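Local coordinates for protein isomaltodextranase (Arthrobacter globiformis, PDB 5AWO) that hydrolyses alpha-1,6-glucosidic linkages of dextran-type polysaccharides, removing successive isomaltose units from the non-reducing chain ends as a family 27 glycoside hydrolase, at residues 123-128 and 184-189; 146-151 and 175-180; 158-163 and 167-172; 205-210 and 224-229. All coordinates share one frame; numbering follows the deposited sequence.

Interaction 1: residues 123-128 and 184-189; sequences VYYNPL and QGYVRY
The rings of Tyr-125 and Tyr-186 meet obliquely, with planes 42° apart and centroids 5.3 Å from each other. The phenol end of Tyr-186 does the touching: its OH lies 3.3 Å from CE2 of Tyr-125, and CZ follows just behind. Water 1 sits in the plane of the Tyr-186 ring at its edge and joins the two hydroxyls, donating to Tyr-125 OH at 2.8 Å. Tyr-186 OH also takes the backbone N-H of Ile-96, and Trp-129 meets the Tyr-125 ring edge-to-face. Tyrosine suits both places, since the ring fills the interior while the hydroxyl finds polar partners there.

Beside the rings, Pro-127 provides a compact apolar surface. Its CB rests 3.8 Å from CB of Tyr-186, and its CG meets CG2 of Val-187, the methyl that stands anti to the carbonyl carbon. The loop at Pro-127 is shaped by an Asx turn, in which Leu-128 N bonds to Asn-126 OD1 at 2.9 Å. Helix 179-192 thus packs on the loop that leaves the C-terminal end of strand 120-124 of the TIM barrel, with Tyr-125 about 8 Å from the probable nucleophile Asp-201 between side chains.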
# COMPACT_ATOMS: atom_id res chain seq x y z
N VAL A 123 -1.23 6.85 -15.39
CA VAL A 123 -2.47 7.52 -15.73
C VAL A 123 -3.42 7.64 -14.54
O VAL A 123 -3.70 6.66 -13.88
CB VAL A 123 -3.20 6.83 -16.90
CG1 VAL A 123 -4.58 7.44 -17.12
CG2 VAL A 123 -2.38 6.97 -18.17
N TYR A 124 -3.91 8.86 -14.35
CA TYR A 124 -5.04 9.13 -13.46
C TYR A 124 -6.33 9.06 -14.27
O TYR A 124 -6.55 9.86 -15.18
CB TYR A 124 -4.86 10.50 -12.84
CG TYR A 124 -5.99 11.05 -12.00
CD1 TYR A 124 -7.14 11.58 -12.57
CD2 TYR A 124 -5.87 11.13 -10.61
CE1 TYR A 124 -8.16 12.12 -11.80
CE2 TYR A 124 -6.88 11.71 -9.86
CZ TYR A 124 -8.01 12.20 -10.45
OH TYR A 124 -9.03 12.76 -9.69
N TYR A 125 -7.14 8.06 -14.02
CA TYR A 125 -8.51 8.05 -14.54
C TYR A 125 -9.35 7.05 -13.78
O TYR A 125 -8.85 6.07 -13.26
CB TYR A 125 -8.56 7.74 -16.07
CG TYR A 125 -9.71 8.48 -16.72
CD1 TYR A 125 -9.62 9.85 -16.97
CD2 TYR A 125 -10.88 7.81 -17.12
CE1 TYR A 125 -10.67 10.56 -17.53
CE2 TYR A 125 -11.94 8.51 -17.67
CZ TYR A 125 -11.83 9.88 -17.89
OH TYR A 125 -12.89 10.55 -18.45
N ASN A 126 -10.65 7.31 -13.77
CA ASN A 126 -11.61 6.41 -13.16
C ASN A 126 -12.43 5.81 -14.30
O ASN A 126 -13.12 6.55 -14.99
CB ASN A 126 -12.49 7.16 -12.15
CG ASN A 126 -13.41 6.23 -11.38
OD1 ASN A 126 -13.89 5.23 -11.94
ND2 ASN A 126 -13.66 6.52 -10.10
N PRO A 127 -12.35 4.49 -14.49
CA PRO A 127 -13.02 3.89 -15.66
C PRO A 127 -14.53 3.78 -15.53
O PRO A 127 -15.18 3.25 -16.46
CB PRO A 127 -12.36 2.54 -15.78
CG PRO A 127 -12.05 2.18 -14.35
CD PRO A 127 -11.65 3.47 -13.70
N LEU A 128 -15.10 4.28 -14.43
CA LEU A 128 -16.54 4.47 -14.34
C LEU A 128 -16.99 5.86 -14.76
O LEU A 128 -18.19 6.18 -14.69
CB LEU A 128 -17.08 4.10 -12.95
CG LEU A 128 -17.54 2.62 -13.01
CD1 LEU A 128 -16.37 1.68 -12.97
CD2 LEU A 128 -18.47 2.31 -11.86
N GLN A 184 -13.92 -2.82 -18.29
CA GLN A 184 -12.74 -3.64 -18.48
C GLN A 184 -11.93 -3.21 -19.69
O GLN A 184 -10.70 -3.23 -19.65
CB GLN A 184 -13.10 -5.11 -18.54
CG GLN A 184 -13.70 -5.59 -17.25
CD GLN A 184 -13.70 -7.09 -17.09
OE1 GLN A 184 -14.14 -7.81 -17.99
NE2 GLN A 184 -13.22 -7.58 -15.96
N GLY A 185 -12.61 -2.85 -20.77
CA GLY A 185 -11.93 -2.29 -21.91
C GLY A 185 -11.15 -1.01 -21.61
O GLY A 185 -10.10 -0.78 -22.20
N TYR A 186 -11.69 -0.17 -20.71
CA TYR A 186 -11.03 1.09 -20.33
C TYR A 186 -9.72 0.82 -19.58
O TYR A 186 -8.68 1.40 -19.87
CB TYR A 186 -11.93 2.00 -19.47
CG TYR A 186 -11.87 3.48 -19.81
CD1 TYR A 186 -10.73 4.05 -20.34
CD2 TYR A 186 -12.97 4.29 -19.57
CE1 TYR A 186 -10.69 5.39 -20.67
CE2 TYR A 186 -12.94 5.64 -19.88
CZ TYR A 186 -11.81 6.19 -20.45
OH TYR A 186 -11.79 7.52 -20.83
N VAL A 187 -9.81 -0.12 -18.65
CA VAL A 187 -8.66 -0.54 -17.85
C VAL A 187 -7.60 -1.16 -18.78
O VAL A 187 -6.42 -0.79 -18.72
CB VAL A 187 -9.09 -1.45 -16.72
CG1 VAL A 187 -7.88 -2.02 -16.00
CG2 VAL A 187 -9.97 -0.68 -15.74
N ARG A 188 -8.02 -2.09 -19.63
CA ARG A 188 -7.06 -2.68 -20.59
C ARG A 188 -6.52 -1.71 -21.62
O ARG A 188 -5.38 -1.86 -22.05
CB ARG A 188 -7.66 -3.91 -21.26
CG ARG A 188 -7.90 -5.07 -20.32
CD ARG A 188 -8.06 -6.41 -21.02
NE ARG A 188 -8.45 -7.48 -20.11
CZ ARG A 188 -9.70 -7.90 -19.90
NH1 ARG A 188 -10.74 -7.38 -20.54
NH2 ARG A 188 -9.92 -8.88 -19.03
N TYR A 189 -7.29 -0.71 -22.00
CA TYR A 189 -6.82 0.34 -22.88
C TYR A 189 -5.55 1.00 -22.34
O TYR A 189 -4.55 1.14 -23.04
CB TYR A 189 -7.93 1.35 -23.07
CG TYR A 189 -7.62 2.64 -23.78
CD1 TYR A 189 -7.52 2.70 -25.18
CD2 TYR A 189 -7.46 3.82 -23.07
CE1 TYR A 189 -7.28 3.89 -25.82
CE2 TYR A 189 -7.24 5.02 -23.70
CZ TYR A 189 -7.14 5.06 -25.08
OH TYR A 189 -6.93 6.28 -25.73
O HOH W 1 -13.93 8.97 -20.45

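Interaction 2: residues 146-151 and 175-180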
# COMPACT_ATOMS: atom_id res chain seq x y z
N PRO A 146 -20.97 -3.73 -30.21
CA PRO A 146 -21.50 -2.72 -31.15
C PRO A 146 -22.99 -2.45 -30.96
O PRO A 146 -23.49 -1.43 -31.45
CB PRO A 146 -21.18 -3.32 -32.52
CG PRO A 146 -21.16 -4.79 -32.26
CD PRO A 146 -20.47 -4.92 -30.92
N ASP A 147 -23.68 -3.33 -30.24
CA ASP A 147 -25.08 -3.15 -29.88
C ASP A 147 -25.32 -2.13 -28.76
O ASP A 147 -26.47 -1.80 -28.48
CB ASP A 147 -25.71 -4.49 -29.53
CG ASP A 147 -25.02 -5.18 -28.34
OD1 ASP A 147 -23.76 -5.16 -28.26
OD2 ASP A 147 -25.72 -5.78 -27.48
N VAL A 148 -24.27 -1.69 -28.07
CA VAL A 148 -24.42 -0.76 -26.95
C VAL A 148 -23.72 0.55 -27.29
O VAL A 148 -22.49 0.61 -27.37
CB VAL A 148 -23.85 -1.33 -25.65
CG1 VAL A 148 -24.10 -0.37 -24.47
CG2 VAL A 148 -24.45 -2.70 -25.34
N LYS A 149 -24.48 1.62 -27.51
CA LYS A 149 -23.90 2.95 -27.67
C LYS A 149 -23.36 3.40 -26.32
O LYS A 149 -23.88 3.01 -25.28
CB LYS A 149 -24.95 3.94 -28.14
CG LYS A 149 -25.48 3.66 -29.54
CD LYS A 149 -26.67 4.54 -29.89
CE LYS A 149 -27.83 4.34 -28.93
NZ LYS A 149 -28.32 2.92 -28.86
N ILE A 150 -22.34 4.24 -26.33
CA ILE A 150 -21.86 4.83 -25.07
C ILE A 150 -23.00 5.54 -24.35
O ILE A 150 -23.12 5.48 -23.13
CB ILE A 150 -20.64 5.72 -25.32
CG1 ILE A 150 -19.49 4.93 -25.95
CG2 ILE A 150 -20.18 6.37 -24.02
CD1 ILE A 150 -19.13 3.66 -25.22
N ALA A 151 -23.91 6.14 -25.14
CA ALA A 151 -25.12 6.76 -24.61
C ALA A 151 -26.00 5.85 -23.76
O ALA A 151 -26.72 6.33 -22.88
CB ALA A 151 -25.96 7.33 -25.75
N THR A 175 -25.44 -1.42 -13.98
CA THR A 175 -26.55 -2.35 -14.26
C THR A 175 -26.92 -2.36 -15.75
O THR A 175 -27.75 -3.19 -16.16
CB THR A 175 -27.79 -2.02 -13.40
OG1 THR A 175 -28.43 -0.83 -13.88
CG2 THR A 175 -27.44 -1.88 -11.93
N LYS A 176 -26.36 -1.47 -16.56
CA LYS A 176 -26.69 -1.42 -17.99
C LYS A 176 -25.95 -2.47 -18.79
O LYS A 176 -24.77 -2.78 -18.52
CB LYS A 176 -26.32 -0.06 -18.57
CG LYS A 176 -27.19 1.08 -18.07
CD LYS A 176 -28.54 1.10 -18.77
CE LYS A 176 -29.29 2.41 -18.51
NZ LYS A 176 -29.82 2.50 -17.13
N SER A 177 -26.59 -3.01 -19.82
CA SER A 177 -25.87 -3.93 -20.70
C SER A 177 -24.67 -3.22 -21.31
O SER A 177 -24.76 -2.06 -21.70
CB SER A 177 -26.79 -4.43 -21.82
OG SER A 177 -26.21 -5.53 -22.47
N GLY A 178 -23.54 -3.91 -21.36
CA GLY A 178 -22.31 -3.36 -21.91
C GLY A 178 -21.38 -2.75 -20.87
O GLY A 178 -20.24 -2.44 -21.20
N ALA A 179 -21.85 -2.60 -19.63
CA ALA A 179 -21.05 -1.90 -18.61
C ALA A 179 -19.74 -2.61 -18.33
O ALA A 179 -18.68 -1.96 -18.28
CB ALA A 179 -21.85 -1.76 -17.34
N LYS A 180 -19.77 -3.92 -18.13
CA LYS A 180 -18.53 -4.64 -17.84
C LYS A 180 -17.52 -4.49 -18.96
O LYS A 180 -16.33 -4.25 -18.73
CB LYS A 180 -18.80 -6.13 -17.54
CG LYS A 180 -17.56 -6.93 -17.14
CD LYS A 180 -17.90 -8.37 -16.72
CE LYS A 180 -16.69 -9.20 -16.33
NZ LYS A 180 -17.12 -10.52 -15.76
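Val-148 meets the turn at Ser-177 and Gly-178 with both of its methyls, and the contact is purely van der Waals. Val-148 CG1 lies 3.3 Å from the carbonyl O of Ser-177. Val-148 CG2 is 3.7 Å from that same Ser-177 oxygen. Val-148 CG2 also reaches CA of Gly-178 at 4.1 Å. With CG1 anti to the backbone N (chi1 -176°), the other methyl stands beside that N, and the branched side chain straddles the peptide oxygen. The side chain of Ser-177 stays at the margin, its OG 4.4 Å from Val-148 CG2; this hydroxyl is hydrogen-bonded to Arg-145.

One step out, the turn itself is fixed by its backbone. Lys-176 to Ala-179 form a type II beta turn, closed by Ala-179 N bonding to Lys-176 O at 3.1 Å. Glycine suits position 178 because the backbone takes a positive phi there (95°) and Val-148 packs directly on the turn. On the other side, Val-148 is positioned by backbone bonding to Val-142 and by packing on Val-142 and Leu-153. Asp-147, on the same exposed rim as Ser-177, forms a salt bridge with Arg-145, which thereby ties the two segments together indirectly. The arrangement is a loop resting on the N-cap of a helix: Gly-178 immediately precedes helix 179-192 of the TIM barrel.

Interaction 3: residues 158-163 and 167-172; sequences DFFARD and NQLYWL
A single antiparallel bridge pairs Phe-159 with Tyr-170, a non-hydrogen-bonded pair between two short strands joined by a loop. Hydrogen bonds flank the pair: Trp-171 N gives to Asp-158 O at 3.0 Å, nearly straight down the carbonyl direction, and Phe-160 N gives to Leu-169 O at 2.7 Å. A type II turn from Phe-159 to Arg-162 follows.

Aromatic rings gather on both sides of the bridge. Phe-159 CE1 comes over one face of Tyr-170, 3.4 Å from CZ, while Asn-167 CA sits over a face of the Phe-159 ring. On the other side, Phe-160 CB lies over the five-membered ring of Trp-171, and with CG anti to the backbone N (chi1 166°) the ring beyond turns its edge to the six-membered ring in an offset edge-to-face pair, planes 89° apart, CD1 3.5 Å from CZ2. Trp-129 stacks on Trp-171.

Water 2 holds the Asp-158 carboxylate, donating to OD2 at 2.9 Å and to Trp-171 O, and OD2 also bonds to His-221. Backbone bonds thus set the register, broad rings supply apolar area, and the two partners of OD2, water 2 and His-221, probably stabilise the negative charge of the buried acid.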
# COMPACT_ATOMS: atom_id res chain seq x y z
N ASP A 158 -27.10 11.77 -14.27
CA ASP A 158 -26.26 11.15 -13.21
C ASP A 158 -24.79 11.56 -13.45
O ASP A 158 -23.95 10.75 -13.85
CB ASP A 158 -26.46 9.62 -13.19
CG ASP A 158 -25.73 8.93 -12.05
OD1 ASP A 158 -25.07 9.59 -11.23
OD2 ASP A 158 -25.80 7.69 -11.97
N PHE A 159 -24.52 12.84 -13.23
CA PHE A 159 -23.20 13.43 -13.43
C PHE A 159 -22.35 13.31 -12.19
O PHE A 159 -22.82 13.42 -11.04
CB PHE A 159 -23.28 14.92 -13.78
CG PHE A 159 -23.89 15.17 -15.12
CD1 PHE A 159 -23.22 14.81 -16.29
CD2 PHE A 159 -25.13 15.75 -15.21
CE1 PHE A 159 -23.80 15.02 -17.53
CE2 PHE A 159 -25.70 15.99 -16.47
CZ PHE A 159 -25.04 15.62 -17.61
N PHE A 160 -21.08 13.02 -12.44
CA PHE A 160 -20.06 13.22 -11.42
C PHE A 160 -20.14 14.65 -10.90
O PHE A 160 -20.16 15.60 -11.69
CB PHE A 160 -18.69 12.95 -12.06
CG PHE A 160 -17.53 13.43 -11.23
CD1 PHE A 160 -17.26 12.85 -10.00
CD2 PHE A 160 -16.74 14.45 -11.67
CE1 PHE A 160 -16.19 13.30 -9.23
CE2 PHE A 160 -15.67 14.90 -10.91
CZ PHE A 160 -15.41 14.33 -9.68
N ALA A 161 -20.19 14.79 -9.58
CA ALA A 161 -20.22 16.11 -8.92
C ALA A 161 -21.45 16.94 -9.27
O ALA A 161 -21.41 18.16 -9.18
CB ALA A 161 -18.93 16.89 -9.20
N ARG A 162 -22.53 16.26 -9.66
CA ARG A 162 -23.77 16.92 -10.07
C ARG A 162 -24.18 18.04 -9.13
O ARG A 162 -24.58 19.12 -9.56
CB ARG A 162 -24.86 15.86 -10.12
CG ARG A 162 -26.28 16.33 -10.42
CD ARG A 162 -27.23 15.17 -10.25
NE ARG A 162 -27.39 14.78 -8.85
CZ ARG A 162 -28.10 13.74 -8.41
NH1 ARG A 162 -28.72 12.94 -9.25
NH2 ARG A 162 -28.17 13.50 -7.10
N ASP A 163 -24.09 17.78 -7.83
CA ASP A 163 -24.69 18.71 -6.88
C ASP A 163 -23.84 19.92 -6.58
O ASP A 163 -24.32 20.86 -5.94
CB ASP A 163 -25.09 17.97 -5.60
CG ASP A 163 -26.05 16.86 -5.86
OD1 ASP A 163 -27.03 17.06 -6.63
OD2 ASP A 163 -25.87 15.76 -5.33
N ASN A 167 -21.15 18.70 -14.77
CA ASN A 167 -22.00 18.31 -15.88
C ASN A 167 -21.25 17.84 -17.11
O ASN A 167 -21.79 17.88 -18.23
CB ASN A 167 -22.97 19.45 -16.20
CG ASN A 167 -22.29 20.62 -16.88
OD1 ASN A 167 -21.06 20.72 -16.97
ND2 ASN A 167 -23.11 21.54 -17.39
N GLN A 168 -20.03 17.34 -16.91
CA GLN A 168 -19.18 16.92 -18.02
C GLN A 168 -18.87 15.43 -18.02
O GLN A 168 -18.59 14.87 -19.09
CB GLN A 168 -17.88 17.71 -18.03
CG GLN A 168 -18.11 19.21 -18.33
CD GLN A 168 -18.73 19.44 -19.70
OE1 GLN A 168 -19.78 20.08 -19.83
NE2 GLN A 168 -18.09 18.91 -20.73
N LEU A 169 -18.88 14.79 -16.85
CA LEU A 169 -18.61 13.37 -16.74
C LEU A 169 -19.81 12.70 -16.11
O LEU A 169 -20.31 13.15 -15.06
CB LEU A 169 -17.39 13.11 -15.82
CG LEU A 169 -16.05 13.70 -16.27
CD1 LEU A 169 -14.99 13.63 -15.18
CD2 LEU A 169 -15.56 13.01 -17.52
N TYR A 170 -20.34 11.65 -16.74
CA TYR A 170 -21.32 10.82 -16.10
C TYR A 170 -20.66 9.78 -15.22
O TYR A 170 -19.54 9.34 -15.52
CB TYR A 170 -22.16 10.05 -17.13
CG TYR A 170 -23.14 10.87 -17.91
CD1 TYR A 170 -22.78 11.48 -19.11
CD2 TYR A 170 -24.44 11.04 -17.46
CE1 TYR A 170 -23.69 12.25 -19.83
CE2 TYR A 170 -25.35 11.80 -18.18
CZ TYR A 170 -24.97 12.39 -19.36
OH TYR A 170 -25.87 13.16 -20.08
N TRP A 171 -21.35 9.33 -14.18
CA TRP A 171 -21.01 8.07 -13.58
C TRP A 171 -21.71 6.95 -14.36
O TRP A 171 -22.90 7.03 -14.66
CB TRP A 171 -21.46 7.99 -12.12
CG TRP A 171 -20.59 8.72 -11.13
CD1 TRP A 171 -21.00 9.67 -10.24
CD2 TRP A 171 -19.20 8.50 -10.87
NE1 TRP A 171 -19.96 10.08 -9.47
CE2 TRP A 171 -18.84 9.38 -9.82
CE3 TRP A 171 -18.23 7.65 -11.40
CZ2 TRP A 171 -17.54 9.43 -9.30
CZ3 TRP A 171 -16.93 7.70 -10.88
CH2 TRP A 171 -16.59 8.59 -9.85
N LEU A 172 -20.95 5.92 -14.69
CA LEU A 172 -21.48 4.73 -15.35
C LEU A 172 -22.54 4.06 -14.54
O LEU A 172 -22.42 3.96 -13.34
CB LEU A 172 -20.31 3.75 -15.57
CG LEU A 172 -20.67 2.34 -16.06
CD1 LEU A 172 -21.16 2.46 -17.48
CD2 LEU A 172 -19.47 1.42 -15.95
O HOH W 2 -25.55 6.41 -14.51
O HOH W 3 -18.93 16.23 -14.25

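Interaction 4: residues 205-210 and 224-229; sequences WYEDGR and ANYELA
Glu-207 lies flat against one face of the Tyr-226 ring, and this is the close-packed part of the contact. Carboxylate and ring planes are only 19° apart; Glu-207 OE1 sits 3.4 Å from Tyr-226 CE2, and Glu-207 CD is 3.5 Å from Tyr-226 CD2. Nearer the backbone, CB makes a CH-pi contact with the same face, 4.3 Å from the ring centroid. The chain is extended, with CG anti to the backbone N (chi1 -178°), which lays aliphatic part and acid alike along the ring. The salt bridge from OE2 to Arg-223 probably offsets the cost of a carboxylate over a pi face. At the far end of the ring, Tyr-226 OH is hydrogen-bonded to Glu-257. Tyrosine therefore offers a flat surface for Glu-207 and a polar end for a neighbouring helix.

Tyr-206 fits less closely. Its ring edge is presented to the backbone of the other helix, CE2 lying 3.9 Å from CA of Tyr-226, and CD2 comes 4.1 Å from Tyr-226 CD1 at the edge of that ring. The Tyr-206 ring also stacks with His-221 and meets Trp-171 edge-to-face. Toward the more accessible side, Tyr-206 OH touches CB of Asn-225 at 3.4 Å, and this partly exposed asparagine spends its ND2 on His-221 O. There the contact narrows to the hydroxyl end of Tyr-206 against Asn-225. The contact packs the short helix 203-208, which follows strand 197-200 in the chain, on helix 223-237, part of the helical layer of the TIM barrel.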
# COMPACT_ATOMS: atom_id res chain seq x y z
N TRP A 205 -17.26 9.19 -3.87
CA TRP A 205 -18.32 9.96 -4.52
C TRP A 205 -19.20 9.08 -5.42
O TRP A 205 -20.43 9.22 -5.39
CB TRP A 205 -17.76 11.14 -5.29
CG TRP A 205 -17.13 12.22 -4.46
CD1 TRP A 205 -16.62 12.12 -3.20
CD2 TRP A 205 -16.95 13.59 -4.86
NE1 TRP A 205 -16.14 13.34 -2.79
CE2 TRP A 205 -16.32 14.26 -3.78
CE3 TRP A 205 -17.26 14.33 -6.01
CZ2 TRP A 205 -15.99 15.62 -3.83
CZ3 TRP A 205 -16.95 15.68 -6.05
CH2 TRP A 205 -16.32 16.32 -4.97
N TYR A 206 -18.59 8.17 -6.17
CA TYR A 206 -19.38 7.11 -6.85
C TYR A 206 -20.22 6.29 -5.85
O TYR A 206 -21.42 6.10 -6.03
CB TYR A 206 -18.47 6.18 -7.65
CG TYR A 206 -19.22 4.99 -8.20
CD1 TYR A 206 -19.97 5.11 -9.36
CD2 TYR A 206 -19.21 3.77 -7.54
CE1 TYR A 206 -20.69 4.04 -9.85
CE2 TYR A 206 -19.94 2.70 -8.02
CZ TYR A 206 -20.68 2.85 -9.18
OH TYR A 206 -21.39 1.73 -9.62
N GLU A 207 -19.59 5.79 -4.81
CA GLU A 207 -20.23 4.81 -3.91
C GLU A 207 -21.48 5.34 -3.22
O GLU A 207 -22.56 4.71 -3.31
CB GLU A 207 -19.23 4.28 -2.88
CG GLU A 207 -19.84 3.22 -1.96
CD GLU A 207 -18.86 2.51 -1.05
OE1 GLU A 207 -17.73 3.00 -0.83
OE2 GLU A 207 -19.26 1.43 -0.53
N ASP A 208 -21.35 6.46 -2.52
CA ASP A 208 -22.54 6.99 -1.83
C ASP A 208 -22.85 8.47 -2.09
O ASP A 208 -23.77 9.01 -1.50
CB ASP A 208 -22.52 6.64 -0.33
CG ASP A 208 -21.53 7.43 0.44
OD1 ASP A 208 -20.83 8.24 -0.19
OD2 ASP A 208 -21.46 7.21 1.66
N GLY A 209 -22.16 9.10 -3.03
CA GLY A 209 -22.46 10.46 -3.38
C GLY A 209 -22.27 11.50 -2.29
O GLY A 209 -22.84 12.61 -2.42
N ARG A 210 -21.49 11.15 -1.26
CA ARG A 210 -21.30 11.97 -0.07
C ARG A 210 -19.84 12.34 0.09
O ARG A 210 -18.97 11.52 -0.18
CB ARG A 210 -21.78 11.22 1.20
CG ARG A 210 -23.29 10.98 1.30
CD ARG A 210 -23.69 10.36 2.64
NE ARG A 210 -25.13 10.02 2.70
CZ ARG A 210 -25.78 9.57 3.79
NH1 ARG A 210 -25.17 9.41 4.96
NH2 ARG A 210 -27.08 9.27 3.70
N ALA A 224 -23.26 -2.77 -3.47
CA ALA A 224 -23.09 -3.92 -4.34
C ALA A 224 -22.47 -3.48 -5.67
O ALA A 224 -21.59 -4.14 -6.20
CB ALA A 224 -24.43 -4.64 -4.56
N ASN A 225 -22.91 -2.33 -6.17
CA ASN A 225 -22.39 -1.81 -7.43
C ASN A 225 -20.91 -1.42 -7.31
O ASN A 225 -20.13 -1.66 -8.21
CB ASN A 225 -23.21 -0.63 -7.90
CG ASN A 225 -24.55 -1.05 -8.47
OD1 ASN A 225 -24.74 -2.21 -8.83
ND2 ASN A 225 -25.47 -0.12 -8.55
N TYR A 226 -20.55 -0.83 -6.18
CA TYR A 226 -19.15 -0.50 -5.90
C TYR A 226 -18.27 -1.74 -5.86
O TYR A 226 -17.20 -1.78 -6.48
CB TYR A 226 -19.09 0.22 -4.56
CG TYR A 226 -17.72 0.68 -4.10
CD1 TYR A 226 -17.03 1.66 -4.80
CD2 TYR A 226 -17.14 0.16 -2.97
CE1 TYR A 226 -15.80 2.09 -4.38
CE2 TYR A 226 -15.91 0.61 -2.52
CZ TYR A 226 -15.24 1.57 -3.22
OH TYR A 226 -14.01 2.04 -2.79
N GLU A 227 -18.72 -2.76 -5.14
CA GLU A 227 -18.00 -4.03 -5.11
C GLU A 227 -17.86 -4.67 -6.49
O GLU A 227 -16.82 -5.20 -6.85
CB GLU A 227 -18.66 -4.98 -4.12
CG GLU A 227 -18.43 -4.47 -2.70
CD GLU A 227 -19.09 -5.31 -1.64
OE1 GLU A 227 -20.10 -5.97 -1.92
OE2 GLU A 227 -18.56 -5.27 -0.51
N LEU A 228 -18.94 -4.63 -7.25
CA LEU A 228 -18.92 -5.19 -8.59
C LEU A 228 -17.93 -4.44 -9.49
O LEU A 228 -17.09 -5.05 -10.17
CB LEU A 228 -20.33 -5.11 -9.17
CG LEU A 228 -20.51 -5.66 -10.58
CD1 LEU A 228 -20.21 -7.15 -10.57
CD2 LEU A 228 -21.94 -5.41 -11.04
N ALA A 229 -18.02 -3.12 -9.49
CA ALA A 229 -17.12 -2.27 -10.29
C ALA A 229 -15.65 -2.53 -9.95
O ALA A 229 -14.83 -2.70 -10.84
CB ALA A 229 -17.46 -0.81 -10.10

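Overall arrangement
All four contacts lie on the same side of the chain's centre, within the barrel domain. Interactions 1 and 2 both involve helix 179-192: interaction 1 grips its buried middle with tyrosines, proline and valine, whereas interaction 2 meets the turn that leads into that helix with one valine, near the exposed rim. Interaction 3, with the largest buried area, is the one where backbone hydrogen bonds cross directly, as suits paired strands; interactions 1 and 4 rely on side chains against helices. Strand 169-172 links them, since Leu-128 O probably bonds Leu-172 N and Trp-171 packs on Tyr-206. Leu-128 reaches both Tyr-206 and Ala-229, joining interaction 1 to interaction 4.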